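Ribokinase (Thermotoga maritima, PDB 1VM7) probably phosphorylates D-ribose at O-5 with magnesium-bound ATP, giving D-ribose 5-phosphate for nucleotide and amino acid synthesis or the pentose phosphate pathway. Local coordinates at residues A62-T73 with N87-G95; E191-F202 with V208-L218. All coordinates share one frame; numbering follows the deposited sequence.

Interaction 1: A62-T73 with N87-G95; sequences AKIGEKGCRFVT and NYEKLGITG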
loop_
_atom_site.group_PDB
_atom_site.type_symbol
_atom_site.label_atom_id
_atom_site.label_comp_id
_atom_site.label_asym_id
_atom_site.label_seq_id
_atom_site.Cartn_x
_atom_site.Cartn_y
_atom_site.Cartn_z
ATOM N N ALA A 62 -4.676 -4.431 27.142
ATOM C CA ALA A 62 -4.462 -5.859 27.265
ATOM C C ALA A 62 -3.094 -6.152 27.842
ATOM O O ALA A 62 -2.969 -6.900 28.816
ATOM C CB ALA A 62 -4.644 -6.558 25.895
ATOM N N LYS A 63 -2.071 -5.501 27.305
ATOM C CA LYS A 63 -0.698 -5.806 27.698
ATOM C C LYS A 63 -0.345 -5.249 29.073
ATOM O O LYS A 63 0.328 -5.910 29.864
ATOM C CB LYS A 63 0.249 -5.293 26.615
ATOM C CG LYS A 63 1.641 -5.916 26.634
ATOM C CD LYS A 63 2.398 -5.603 25.345
ATOM C CE LYS A 63 3.866 -6.042 25.501
ATOM N NZ LYS A 63 4.710 -5.386 24.434
ATOM N N ILE A 64 -0.839 -4.060 29.396
ATOM C CA ILE A 64 -0.508 -3.452 30.681
ATOM C C ILE A 64 -1.494 -3.859 31.771
ATOM O O ILE A 64 -1.100 -4.013 32.931
ATOM C CB ILE A 64 -0.377 -1.937 30.520
ATOM C CG1 ILE A 64 0.737 -1.685 29.475
ATOM C CG2 ILE A 64 -0.095 -1.263 31.856
ATOM C CD1 ILE A 64 1.083 -0.262 29.263
ATOM N N GLY A 65 -2.758 -4.034 31.392
ATOM C CA GLY A 65 -3.799 -4.481 32.312
ATOM C C GLY A 65 -3.755 -5.960 32.613
ATOM O O GLY A 65 -4.191 -6.397 33.673
ATOM N N GLU A 66 -3.262 -6.732 31.652
ATOM C CA GLU A 66 -3.103 -8.183 31.784
ATOM C C GLU A 66 -4.424 -8.940 31.969
ATOM O O GLU A 66 -4.448 -10.076 32.420
ATOM C CB GLU A 66 -2.102 -8.506 32.907
ATOM C CG GLU A 66 -0.678 -8.162 32.524
ATOM C CD GLU A 66 0.336 -8.549 33.577
ATOM O OE1 GLU A 66 0.064 -8.426 34.805
ATOM O OE2 GLU A 66 1.438 -8.969 33.157
ATOM N N LYS A 67 -5.521 -8.304 31.589
ATOM C CA LYS A 67 -6.834 -8.931 31.620
ATOM C C LYS A 67 -7.512 -8.847 30.262
ATOM O O LYS A 67 -8.729 -8.883 30.181
ATOM C CB LYS A 67 -7.682 -8.239 32.669
ATOM C CG LYS A 67 -7.155 -8.482 34.076
ATOM C CD LYS A 67 -8.101 -7.971 35.096
ATOM C CE LYS A 67 -7.486 -8.013 36.494
ATOM N NZ LYS A 67 -6.303 -8.895 36.650
ATOM N N GLY A 68 -6.713 -8.765 29.198
ATOM C CA GLY A 68 -7.243 -8.658 27.855
ATOM C C GLY A 68 -7.854 -7.296 27.644
ATOM O O GLY A 68 -7.540 -6.349 28.370
ATOM N N CYS A 69 -8.723 -7.192 26.644
ATOM C CA CYS A 69 -9.445 -5.956 26.374
ATOM C C CYS A 69 -10.623 -6.183 25.442
ATOM O O CYS A 69 -10.513 -6.890 24.456
ATOM C CB CYS A 69 -8.514 -4.900 25.796
ATOM S SG CYS A 69 -9.224 -3.180 25.661
ATOM N N ARG A 70 -11.762 -5.604 25.784
ATOM C CA ARG A 70 -12.912 -5.576 24.898
ATOM C C ARG A 70 -12.701 -4.427 23.923
ATOM O O ARG A 70 -12.446 -3.282 24.308
ATOM C CB ARG A 70 -14.193 -5.412 25.687
ATOM C CG ARG A 70 -14.378 -6.544 26.652
ATOM C CD ARG A 70 -15.574 -6.388 27.522
ATOM N NE ARG A 70 -15.672 -7.532 28.429
ATOM C CZ ARG A 70 -16.808 -8.008 28.935
ATOM N NH1 ARG A 70 -17.985 -7.463 28.635
ATOM N NH2 ARG A 70 -16.763 -9.054 29.756
ATOM N N PHE A 71 -12.750 -4.750 22.649
ATOM C CA PHE A 71 -12.365 -3.809 21.637
ATOM C C PHE A 71 -13.320 -3.985 20.498
ATOM O O PHE A 71 -13.220 -4.969 19.751
ATOM C CB PHE A 71 -10.929 -4.073 21.196
ATOM C CG PHE A 71 -10.447 -3.205 20.058
ATOM C CD1 PHE A 71 -10.910 -1.879 19.888
ATOM C CD2 PHE A 71 -9.464 -3.686 19.191
ATOM C CE1 PHE A 71 -10.457 -1.086 18.874
ATOM C CE2 PHE A 71 -8.978 -2.872 18.143
ATOM C CZ PHE A 71 -9.493 -1.564 17.999
ATOM N N VAL A 72 -14.306 -3.083 20.422
ATOM C CA VAL A 72 -15.247 -3.088 19.310
ATOM C C VAL A 72 -14.579 -2.339 18.185
ATOM O O VAL A 72 -14.173 -1.165 18.322
ATOM C CB VAL A 72 -16.639 -2.509 19.671
ATOM C CG1 VAL A 72 -17.592 -2.608 18.473
ATOM C CG2 VAL A 72 -17.206 -3.309 20.823
ATOM N N THR A 73 -14.417 -3.056 17.076
ATOM C CA THR A 73 -13.680 -2.514 15.929
ATOM C C THR A 73 -14.153 -3.244 14.679
ATOM O O THR A 73 -14.586 -4.379 14.747
ATOM C CB THR A 73 -12.128 -2.622 16.066
ATOM O OG1 THR A 73 -11.492 -1.974 14.959
ATOM C CG2 THR A 73 -11.665 -4.064 16.073
ATOM N N ASN A 87 -3.279 -11.229 16.366
ATOM C CA ASN A 87 -2.701 -10.326 17.369
ATOM C C ASN A 87 -3.695 -10.179 18.508
ATOM O O ASN A 87 -3.338 -10.312 19.665
ATOM C CB ASN A 87 -2.416 -8.937 16.797
ATOM C CG ASN A 87 -1.352 -8.936 15.707
ATOM O OD1 ASN A 87 -0.644 -9.930 15.509
ATOM N ND2 ASN A 87 -1.236 -7.803 14.975
ATOM N N TYR A 88 -4.955 -9.906 18.158
ATOM C CA TYR A 88 -5.988 -9.643 19.158
ATOM C C TYR A 88 -6.241 -10.862 20.054
ATOM O O TYR A 88 -6.272 -10.708 21.282
ATOM C CB TYR A 88 -7.282 -9.092 18.524
ATOM C CG TYR A 88 -7.151 -7.775 17.763
ATOM C CD1 TYR A 88 -6.012 -6.971 17.867
ATOM C CD2 TYR A 88 -8.193 -7.319 16.928
ATOM C CE1 TYR A 88 -5.915 -5.793 17.170
ATOM C CE2 TYR A 88 -8.081 -6.153 16.199
ATOM C CZ TYR A 88 -6.955 -5.380 16.324
ATOM O OH TYR A 88 -6.810 -4.227 15.601
ATOM N N GLU A 89 -6.346 -12.040 19.432
ATOM C CA GLU A 89 -6.601 -13.308 20.096
ATOM C C GLU A 89 -5.525 -13.612 21.123
ATOM O O GLU A 89 -5.849 -13.955 22.262
ATOM C CB GLU A 89 -6.608 -14.469 19.086
ATOM C CG GLU A 89 -7.819 -14.609 18.204
ATOM C CD GLU A 89 -7.689 -15.719 17.116
ATOM O OE1 GLU A 89 -6.569 -16.331 16.948
ATOM O OE2 GLU A 89 -8.745 -15.978 16.432
ATOM N N LYS A 90 -4.258 -13.527 20.695
ATOM C CA LYS A 90 -3.126 -13.777 21.573
ATOM C C LYS A 90 -3.136 -12.874 22.823
ATOM O O LYS A 90 -2.702 -13.309 23.879
ATOM C CB LYS A 90 -1.822 -13.590 20.815
ATOM C CG LYS A 90 -1.506 -14.704 19.876
ATOM C CD LYS A 90 -0.472 -14.273 18.793
ATOM C CE LYS A 90 0.779 -13.639 19.405
ATOM N NZ LYS A 90 1.237 -14.358 20.644
ATOM N N LEU A 91 -3.617 -11.634 22.697
ATOM C CA LEU A 91 -3.660 -10.697 23.826
ATOM C C LEU A 91 -4.983 -10.691 24.614
ATOM O O LEU A 91 -5.158 -9.847 25.511
ATOM C CB LEU A 91 -3.401 -9.255 23.354
ATOM C CG LEU A 91 -1.980 -8.980 22.900
ATOM C CD1 LEU A 91 -1.892 -7.681 22.119
ATOM C CD2 LEU A 91 -1.053 -8.961 24.091
ATOM N N GLY A 92 -5.911 -11.582 24.269
ATOM C CA GLY A 92 -7.193 -11.646 24.950
ATOM C C GLY A 92 -8.093 -10.495 24.586
ATOM O O GLY A 92 -8.890 -10.052 25.410
ATOM N N ILE A 93 -7.933 -9.980 23.356
ATOM C CA ILE A 93 -8.724 -8.869 22.837
ATOM C C ILE A 93 -9.865 -9.441 21.965
ATOM O O ILE A 93 -9.606 -10.171 20.978
ATOM C CB ILE A 93 -7.865 -7.860 22.065
ATOM C CG1 ILE A 93 -6.812 -7.230 22.975
ATOM C CG2 ILE A 93 -8.712 -6.728 21.430
ATOM C CD1 ILE A 93 -5.613 -6.635 22.215
ATOM N N THR A 94 -11.105 -9.150 22.402
ATOM C CA THR A 94 -12.329 -9.652 21.804
ATOM C C THR A 94 -13.235 -8.496 21.397
ATOM O O THR A 94 -13.109 -7.399 21.937
ATOM C CB THR A 94 -13.095 -10.536 22.788
ATOM O OG1 THR A 94 -13.414 -9.811 23.995
ATOM C CG2 THR A 94 -12.244 -11.757 23.134
ATOM N N GLY A 95 -14.158 -8.749 20.467
ATOM C CA GLY A 95 -15.198 -7.767 20.104
ATOM C C GLY A 95 -15.111 -7.224 18.689
ATOM O O GLY A 95 -15.965 -6.453 18.266
HETATM O O HOH W 1 -4.003 -9.280 28.591
#

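Interaction 2: E191-F202 with V208-L218; sequences EKEIEALSKDFF and VEKAAEKFLEL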
loop_
_atom_site.group_PDB
_atom_site.type_symbol
_atom_site.label_atom_id
_atom_site.label_comp_id
_atom_site.label_asym_id
_atom_site.label_seq_id
_atom_site.Cartn_x
_atom_site.Cartn_y
_atom_site.Cartn_z
ATOM N N GLU A 191 -1.246 18.698 22.331
ATOM C CA GLU A 191 -1.146 20.149 22.272
ATOM C C GLU A 191 -1.690 20.730 20.964
ATOM O O GLU A 191 -2.389 21.748 20.961
ATOM C CB GLU A 191 0.288 20.593 22.507
ATOM C CG GLU A 191 0.413 22.100 22.591
ATOM C CD GLU A 191 1.604 22.548 23.391
ATOM O OE1 GLU A 191 2.520 21.723 23.625
ATOM O OE2 GLU A 191 1.596 23.723 23.793
ATOM N N LYS A 192 -1.397 20.063 19.855
ATOM C CA LYS A 192 -1.943 20.475 18.555
ATOM C C LYS A 192 -3.459 20.303 18.529
ATOM O O LYS A 192 -4.168 21.138 17.991
ATOM C CB LYS A 192 -1.320 19.690 17.391
ATOM C CG LYS A 192 0.152 20.089 17.130
ATOM C CD LYS A 192 0.515 20.162 15.640
ATOM C CE LYS A 192 1.912 20.770 15.444
ATOM N NZ LYS A 192 1.987 21.630 14.204
ATOM N N GLU A 193 -3.956 19.215 19.108
ATOM C CA GLU A 193 -5.386 19.006 19.165
ATOM C C GLU A 193 -6.136 20.032 20.003
ATOM O O GLU A 193 -7.160 20.555 19.570
ATOM C CB GLU A 193 -5.704 17.617 19.634
ATOM C CG GLU A 193 -5.287 16.575 18.593
ATOM C CD GLU A 193 -5.154 15.193 19.171
ATOM O OE1 GLU A 193 -5.233 15.054 20.399
ATOM O OE2 GLU A 193 -4.961 14.250 18.379
ATOM N N ILE A 194 -5.631 20.350 21.189
ATOM C CA ILE A 194 -6.358 21.269 22.029
ATOM C C ILE A 194 -6.435 22.658 21.348
ATOM O O ILE A 194 -7.440 23.366 21.486
ATOM C CB ILE A 194 -5.849 21.320 23.494
ATOM C CG1 ILE A 194 -6.972 21.887 24.387
ATOM C CG2 ILE A 194 -4.577 22.138 23.613
ATOM C CD1 ILE A 194 -6.751 21.789 25.893
ATOM N N GLU A 195 -5.391 23.004 20.588
ATOM C CA GLU A 195 -5.348 24.222 19.809
ATOM C C GLU A 195 -6.460 24.246 18.774
ATOM O O GLU A 195 -7.250 25.215 18.703
ATOM C CB GLU A 195 -4.004 24.365 19.091
ATOM C CG GLU A 195 -2.916 24.984 19.947
ATOM C CD GLU A 195 -1.570 25.135 19.221
ATOM O OE1 GLU A 195 -1.411 26.135 18.457
ATOM O OE2 GLU A 195 -0.676 24.273 19.445
ATOM N N ALA A 196 -6.484 23.208 17.942
ATOM C CA ALA A 196 -7.482 23.093 16.904
ATOM C C ALA A 196 -8.892 23.130 17.523
ATOM O O ALA A 196 -9.764 23.893 17.096
ATOM C CB ALA A 196 -7.293 21.846 16.129
ATOM N N LEU A 197 -9.090 22.313 18.544
ATOM C CA LEU A 197 -10.371 22.248 19.249
ATOM C C LEU A 197 -10.786 23.605 19.807
ATOM O O LEU A 197 -11.966 23.985 19.716
ATOM C CB LEU A 197 -10.321 21.264 20.415
ATOM C CG LEU A 197 -10.208 19.775 20.080
ATOM C CD1 LEU A 197 -10.017 18.956 21.354
ATOM C CD2 LEU A 197 -11.446 19.305 19.324
ATOM N N SER A 198 -9.835 24.336 20.391
ATOM C CA SER A 198 -10.175 25.630 20.997
ATOM C C SER A 198 -10.601 26.658 19.937
ATOM O O SER A 198 -11.590 27.380 20.105
ATOM C CB SER A 198 -9.017 26.192 21.829
ATOM O OG SER A 198 -9.382 27.405 22.455
ATOM N N LYS A 199 -9.829 26.712 18.860
ATOM C CA LYS A 199 -10.138 27.548 17.710
ATOM C C LYS A 199 -11.553 27.196 17.201
ATOM O O LYS A 199 -12.421 28.072 17.084
ATOM C CB LYS A 199 -9.040 27.372 16.646
ATOM C CG LYS A 199 -9.218 28.100 15.367
ATOM N N ASP A 200 -11.802 25.910 16.985
ATOM C CA ASP A 200 -13.072 25.481 16.409
ATOM C C ASP A 200 -14.257 25.795 17.310
ATOM O O ASP A 200 -15.261 26.359 16.857
ATOM C CB ASP A 200 -13.073 23.994 16.081
ATOM C CG ASP A 200 -12.182 23.672 14.907
ATOM O OD1 ASP A 200 -11.804 24.627 14.181
ATOM O OD2 ASP A 200 -11.859 22.476 14.716
ATOM N N PHE A 201 -14.146 25.447 18.586
ATOM C CA PHE A 201 -15.305 25.546 19.480
ATOM C C PHE A 201 -15.425 26.829 20.297
ATOM O O PHE A 201 -16.515 27.194 20.720
ATOM C CB PHE A 201 -15.368 24.329 20.393
ATOM C CG PHE A 201 -15.712 23.092 19.674
ATOM C CD1 PHE A 201 -16.999 22.894 19.210
ATOM C CD2 PHE A 201 -14.753 22.151 19.394
ATOM C CE1 PHE A 201 -17.331 21.755 18.511
ATOM C CE2 PHE A 201 -15.077 20.995 18.696
ATOM C CZ PHE A 201 -16.369 20.803 18.254
ATOM N N PHE A 202 -14.313 27.499 20.536
ATOM C CA PHE A 202 -14.344 28.697 21.344
ATOM C C PHE A 202 -13.874 29.936 20.553
ATOM O O PHE A 202 -13.757 31.006 21.118
ATOM C CB PHE A 202 -13.516 28.487 22.625
ATOM C CG PHE A 202 -13.743 27.142 23.317
ATOM C CD1 PHE A 202 -15.013 26.739 23.711
ATOM C CD2 PHE A 202 -12.668 26.320 23.632
ATOM C CE1 PHE A 202 -15.210 25.534 24.367
ATOM C CE2 PHE A 202 -12.851 25.114 24.282
ATOM C CZ PHE A 202 -14.129 24.709 24.644
ATOM N N VAL A 208 -3.386 26.585 26.756
ATOM C CA VAL A 208 -3.822 25.247 26.969
ATOM C C VAL A 208 -4.729 25.154 28.206
ATOM O O VAL A 208 -5.756 24.474 28.174
ATOM C CB VAL A 208 -2.601 24.361 27.066
ATOM C CG1 VAL A 208 -2.941 23.070 27.738
ATOM C CG2 VAL A 208 -2.027 24.137 25.665
ATOM N N GLU A 209 -4.347 25.836 29.276
ATOM C CA GLU A 209 -5.117 25.834 30.513
ATOM C C GLU A 209 -6.500 26.460 30.321
ATOM O O GLU A 209 -7.495 25.953 30.845
ATOM C CB GLU A 209 -4.368 26.607 31.608
ATOM C CG GLU A 209 -2.966 26.037 31.935
ATOM C CD GLU A 209 -1.851 26.752 31.185
ATOM O OE1 GLU A 209 -1.789 26.630 29.939
ATOM O OE2 GLU A 209 -1.062 27.469 31.851
ATOM N N LYS A 210 -6.554 27.564 29.571
ATOM C CA LYS A 210 -7.817 28.267 29.333
ATOM C C LYS A 210 -8.773 27.459 28.486
ATOM O O LYS A 210 -9.977 27.534 28.699
ATOM C CB LYS A 210 -7.579 29.631 28.681
ATOM C CG LYS A 210 -8.797 30.529 28.612
ATOM C CD LYS A 210 -8.997 31.323 29.920
ATOM C CE LYS A 210 -9.816 30.507 30.927
ATOM N NZ LYS A 210 -10.084 31.407 32.062
ATOM N N ALA A 211 -8.235 26.716 27.518
ATOM C CA ALA A 211 -9.041 25.867 26.643
ATOM C C ALA A 211 -9.629 24.698 27.444
ATOM O O ALA A 211 -10.823 24.356 27.320
ATOM C CB ALA A 211 -8.196 25.313 25.506
ATOM N N ALA A 212 -8.763 24.062 28.240
ATOM C CA ALA A 212 -9.169 22.953 29.065
ATOM C C ALA A 212 -10.310 23.392 29.967
ATOM O O ALA A 212 -11.284 22.638 30.130
ATOM C CB ALA A 212 -8.021 22.441 29.875
ATOM N N GLU A 213 -10.195 24.603 30.521
ATOM C CA GLU A 213 -11.235 25.167 31.363
ATOM C C GLU A 213 -12.545 25.319 30.629
ATOM O O GLU A 213 -13.596 25.054 31.188
ATOM C CB GLU A 213 -10.832 26.521 31.898
ATOM C CG GLU A 213 -10.043 26.478 33.188
ATOM C CD GLU A 213 -10.116 27.815 33.931
ATOM O OE1 GLU A 213 -10.549 28.825 33.321
ATOM O OE2 GLU A 213 -9.776 27.856 35.136
ATOM N N LYS A 214 -12.491 25.770 29.383
ATOM C CA LYS A 214 -13.721 25.946 28.623
ATOM C C LYS A 214 -14.383 24.636 28.347
ATOM O O LYS A 214 -15.597 24.562 28.324
ATOM C CB LYS A 214 -13.484 26.692 27.332
ATOM C CG LYS A 214 -13.137 28.081 27.620
ATOM C CD LYS A 214 -12.898 28.947 26.424
ATOM C CE LYS A 214 -12.680 30.341 26.907
ATOM N NZ LYS A 214 -13.800 30.785 27.837
ATOM N N PHE A 215 -13.598 23.589 28.133
ATOM C CA PHE A 215 -14.198 22.285 27.946
ATOM C C PHE A 215 -14.944 21.820 29.198
ATOM O O PHE A 215 -16.034 21.256 29.105
ATOM C CB PHE A 215 -13.167 21.268 27.485
ATOM C CG PHE A 215 -12.906 21.348 26.025
ATOM C CD1 PHE A 215 -13.939 21.077 25.121
ATOM C CD2 PHE A 215 -11.667 21.727 25.542
ATOM C CE1 PHE A 215 -13.738 21.163 23.760
ATOM C CE2 PHE A 215 -11.451 21.820 24.167
ATOM C CZ PHE A 215 -12.493 21.533 23.271
ATOM N N LEU A 216 -14.381 22.116 30.366
ATOM C CA LEU A 216 -15.094 21.906 31.628
ATOM C C LEU A 216 -16.475 22.581 31.616
ATOM O O LEU A 216 -17.439 22.001 32.123
ATOM C CB LEU A 216 -14.313 22.434 32.835
ATOM C CG LEU A 216 -12.991 21.792 33.228
ATOM C CD1 LEU A 216 -12.462 22.426 34.493
ATOM C CD2 LEU A 216 -13.139 20.287 33.408
ATOM N N GLU A 217 -16.571 23.776 31.031
ATOM C CA GLU A 217 -17.845 24.483 30.930
ATOM C C GLU A 217 -18.872 23.816 30.022
ATOM O O GLU A 217 -20.075 24.062 30.182
ATOM C CB GLU A 217 -17.661 25.937 30.488
ATOM C CG GLU A 217 -17.186 26.838 31.593
ATOM C CD GLU A 217 -17.374 28.288 31.259
ATOM O OE1 GLU A 217 -17.603 28.612 30.081
ATOM O OE2 GLU A 217 -17.315 29.113 32.183
ATOM N N LEU A 218 -18.410 23.037 29.050
ATOM C CA LEU A 218 -19.319 22.293 28.176
ATOM C C LEU A 218 -19.788 20.969 28.821
ATOM O O LEU A 218 -20.632 20.265 28.257
ATOM C CB LEU A 218 -18.659 21.996 26.829
ATOM C CG LEU A 218 -18.248 23.172 25.941
ATOM C CD1 LEU A 218 -17.599 22.635 24.660
ATOM C CD2 LEU A 218 -19.436 24.039 25.615
#

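Interaction 1: A62-T73 with N87-G95
Thr94 O accepts the amide of Phe71, with Phe71 N 2.8 Å from Thr94 O, and also a CA-H...O contact from Arg70. One step back, Cys69 O accepts Thr94 N, with a CA-H...O contact from Ile93, while Cys69 N donates to Gly92 O. Cys69 thus bonds to the residues flanking Ile93, the regular parallel pattern, and joins the two strands of a beta-alpha-beta crossover through helix 79-90. That helix closes in a Schellman motif at Gly92, where Ile93 N lies 2.8 Å from Tyr88 O. Close by, a water links Ala62 O (2.6 Å) to Gly68 N (2.8 Å), with a weak third bond to Leu91 O.

Between the strands and helix 79-90, the ring of Phe71 turns its edge to one face of Tyr88 in an offset edge-to-face pair, with centroids 5.5 Å apart and planes at 71°. Phe71 CG lies anti to its backbone N (chi1 176°), which carries CE2 to within 3.7 Å of Tyr88 CZ. Ile93 CG2 meets the stem of the same side chain, 3.5 Å from Phe71 CB, and its other branch, CG1, packs 3.7 Å from Ala62 CB. Tyr88 OH and Thr73 OG1 both hydrogen-bond to Ser23 OG, and Tyr88 also touches Ala55, a predicted substrate-binding residue. Gly68, with positive phi, brings its CA close against Gly92 O, where the two turns meet.

The chemistry is therefore divided: main-chain bonds set the strand register, whereas apolar contacts hold the ends of helices 53-65 and 79-90 against the sheet, and the hydroxyl of Tyr88, at the edge of this apolar layer, is satisfied by Ser23.

Interaction 2: E191-F202 with V208-L218
Phe202 meets Lys214, Phe215 and Leu218 where two consecutive helices, 191-202 and 208-217, pack in the alpha/beta ribokinase fold, their axes crossing at 59° and 9.9 Å apart. Lys214 CB sits over the centre of the Phe202 ring in a CH-pi contact, 3.5 Å from the centroid, and Phe201 CB lies over the opposite face, toward its rim. The same ring points its edge at the face of Phe215 (centroids 4.7 Å, planes at 65°), and Leu218 CD1 abuts its rim. An alanine at Phe202 would remove this ring, and the face of Phe215 and the aliphatic stem of Lys214 would probably lose their common partner, leaving a gap between the helices.

Toward the N-terminal ends of both helices, Leu197 CB closes on the edge of Phe215, 3.6 Å from its CZ. Ile194 has CG1 anti to the backbone N (chi1 -159°), which directs this branch onto Ala211 CB at 3.8 Å, while its CG2 meets Val208 CG2. On the sheet side, Val223 and Val225 of strand 222-226 back Phe215, Ala212, Ile194 and Val208, and Phe181 adds a ring beside Phe215. Ser198 OG, hydrogen-bonded to Glu204 O in the connecting loop, lies in the plane of the Phe202 ring at its edge.

Along the chain interaction 1 closes before interaction 2 opens, and the two lie on opposite sides of its centre, with centres 32 Å apart and nearest atoms about 16 Å apart, so they do not touch. Both are built on the large nine-stranded sheet: interaction 1 contains two of its strands, pairing 93-98, at one end of the sheet within this chain, with 69-75, while the helices of interaction 2 pack against strands 222-226 and 232-236 toward the other end. Interaction 1 approaches predicted substrate-binding residues through Tyr88; interaction 2 approaches the predicted ATP-binding Asn190 and Leu227 through Glu191. The two thus belong to separate parts of one kinase fold, consistent with sugar and nucleotide being bound by different regions.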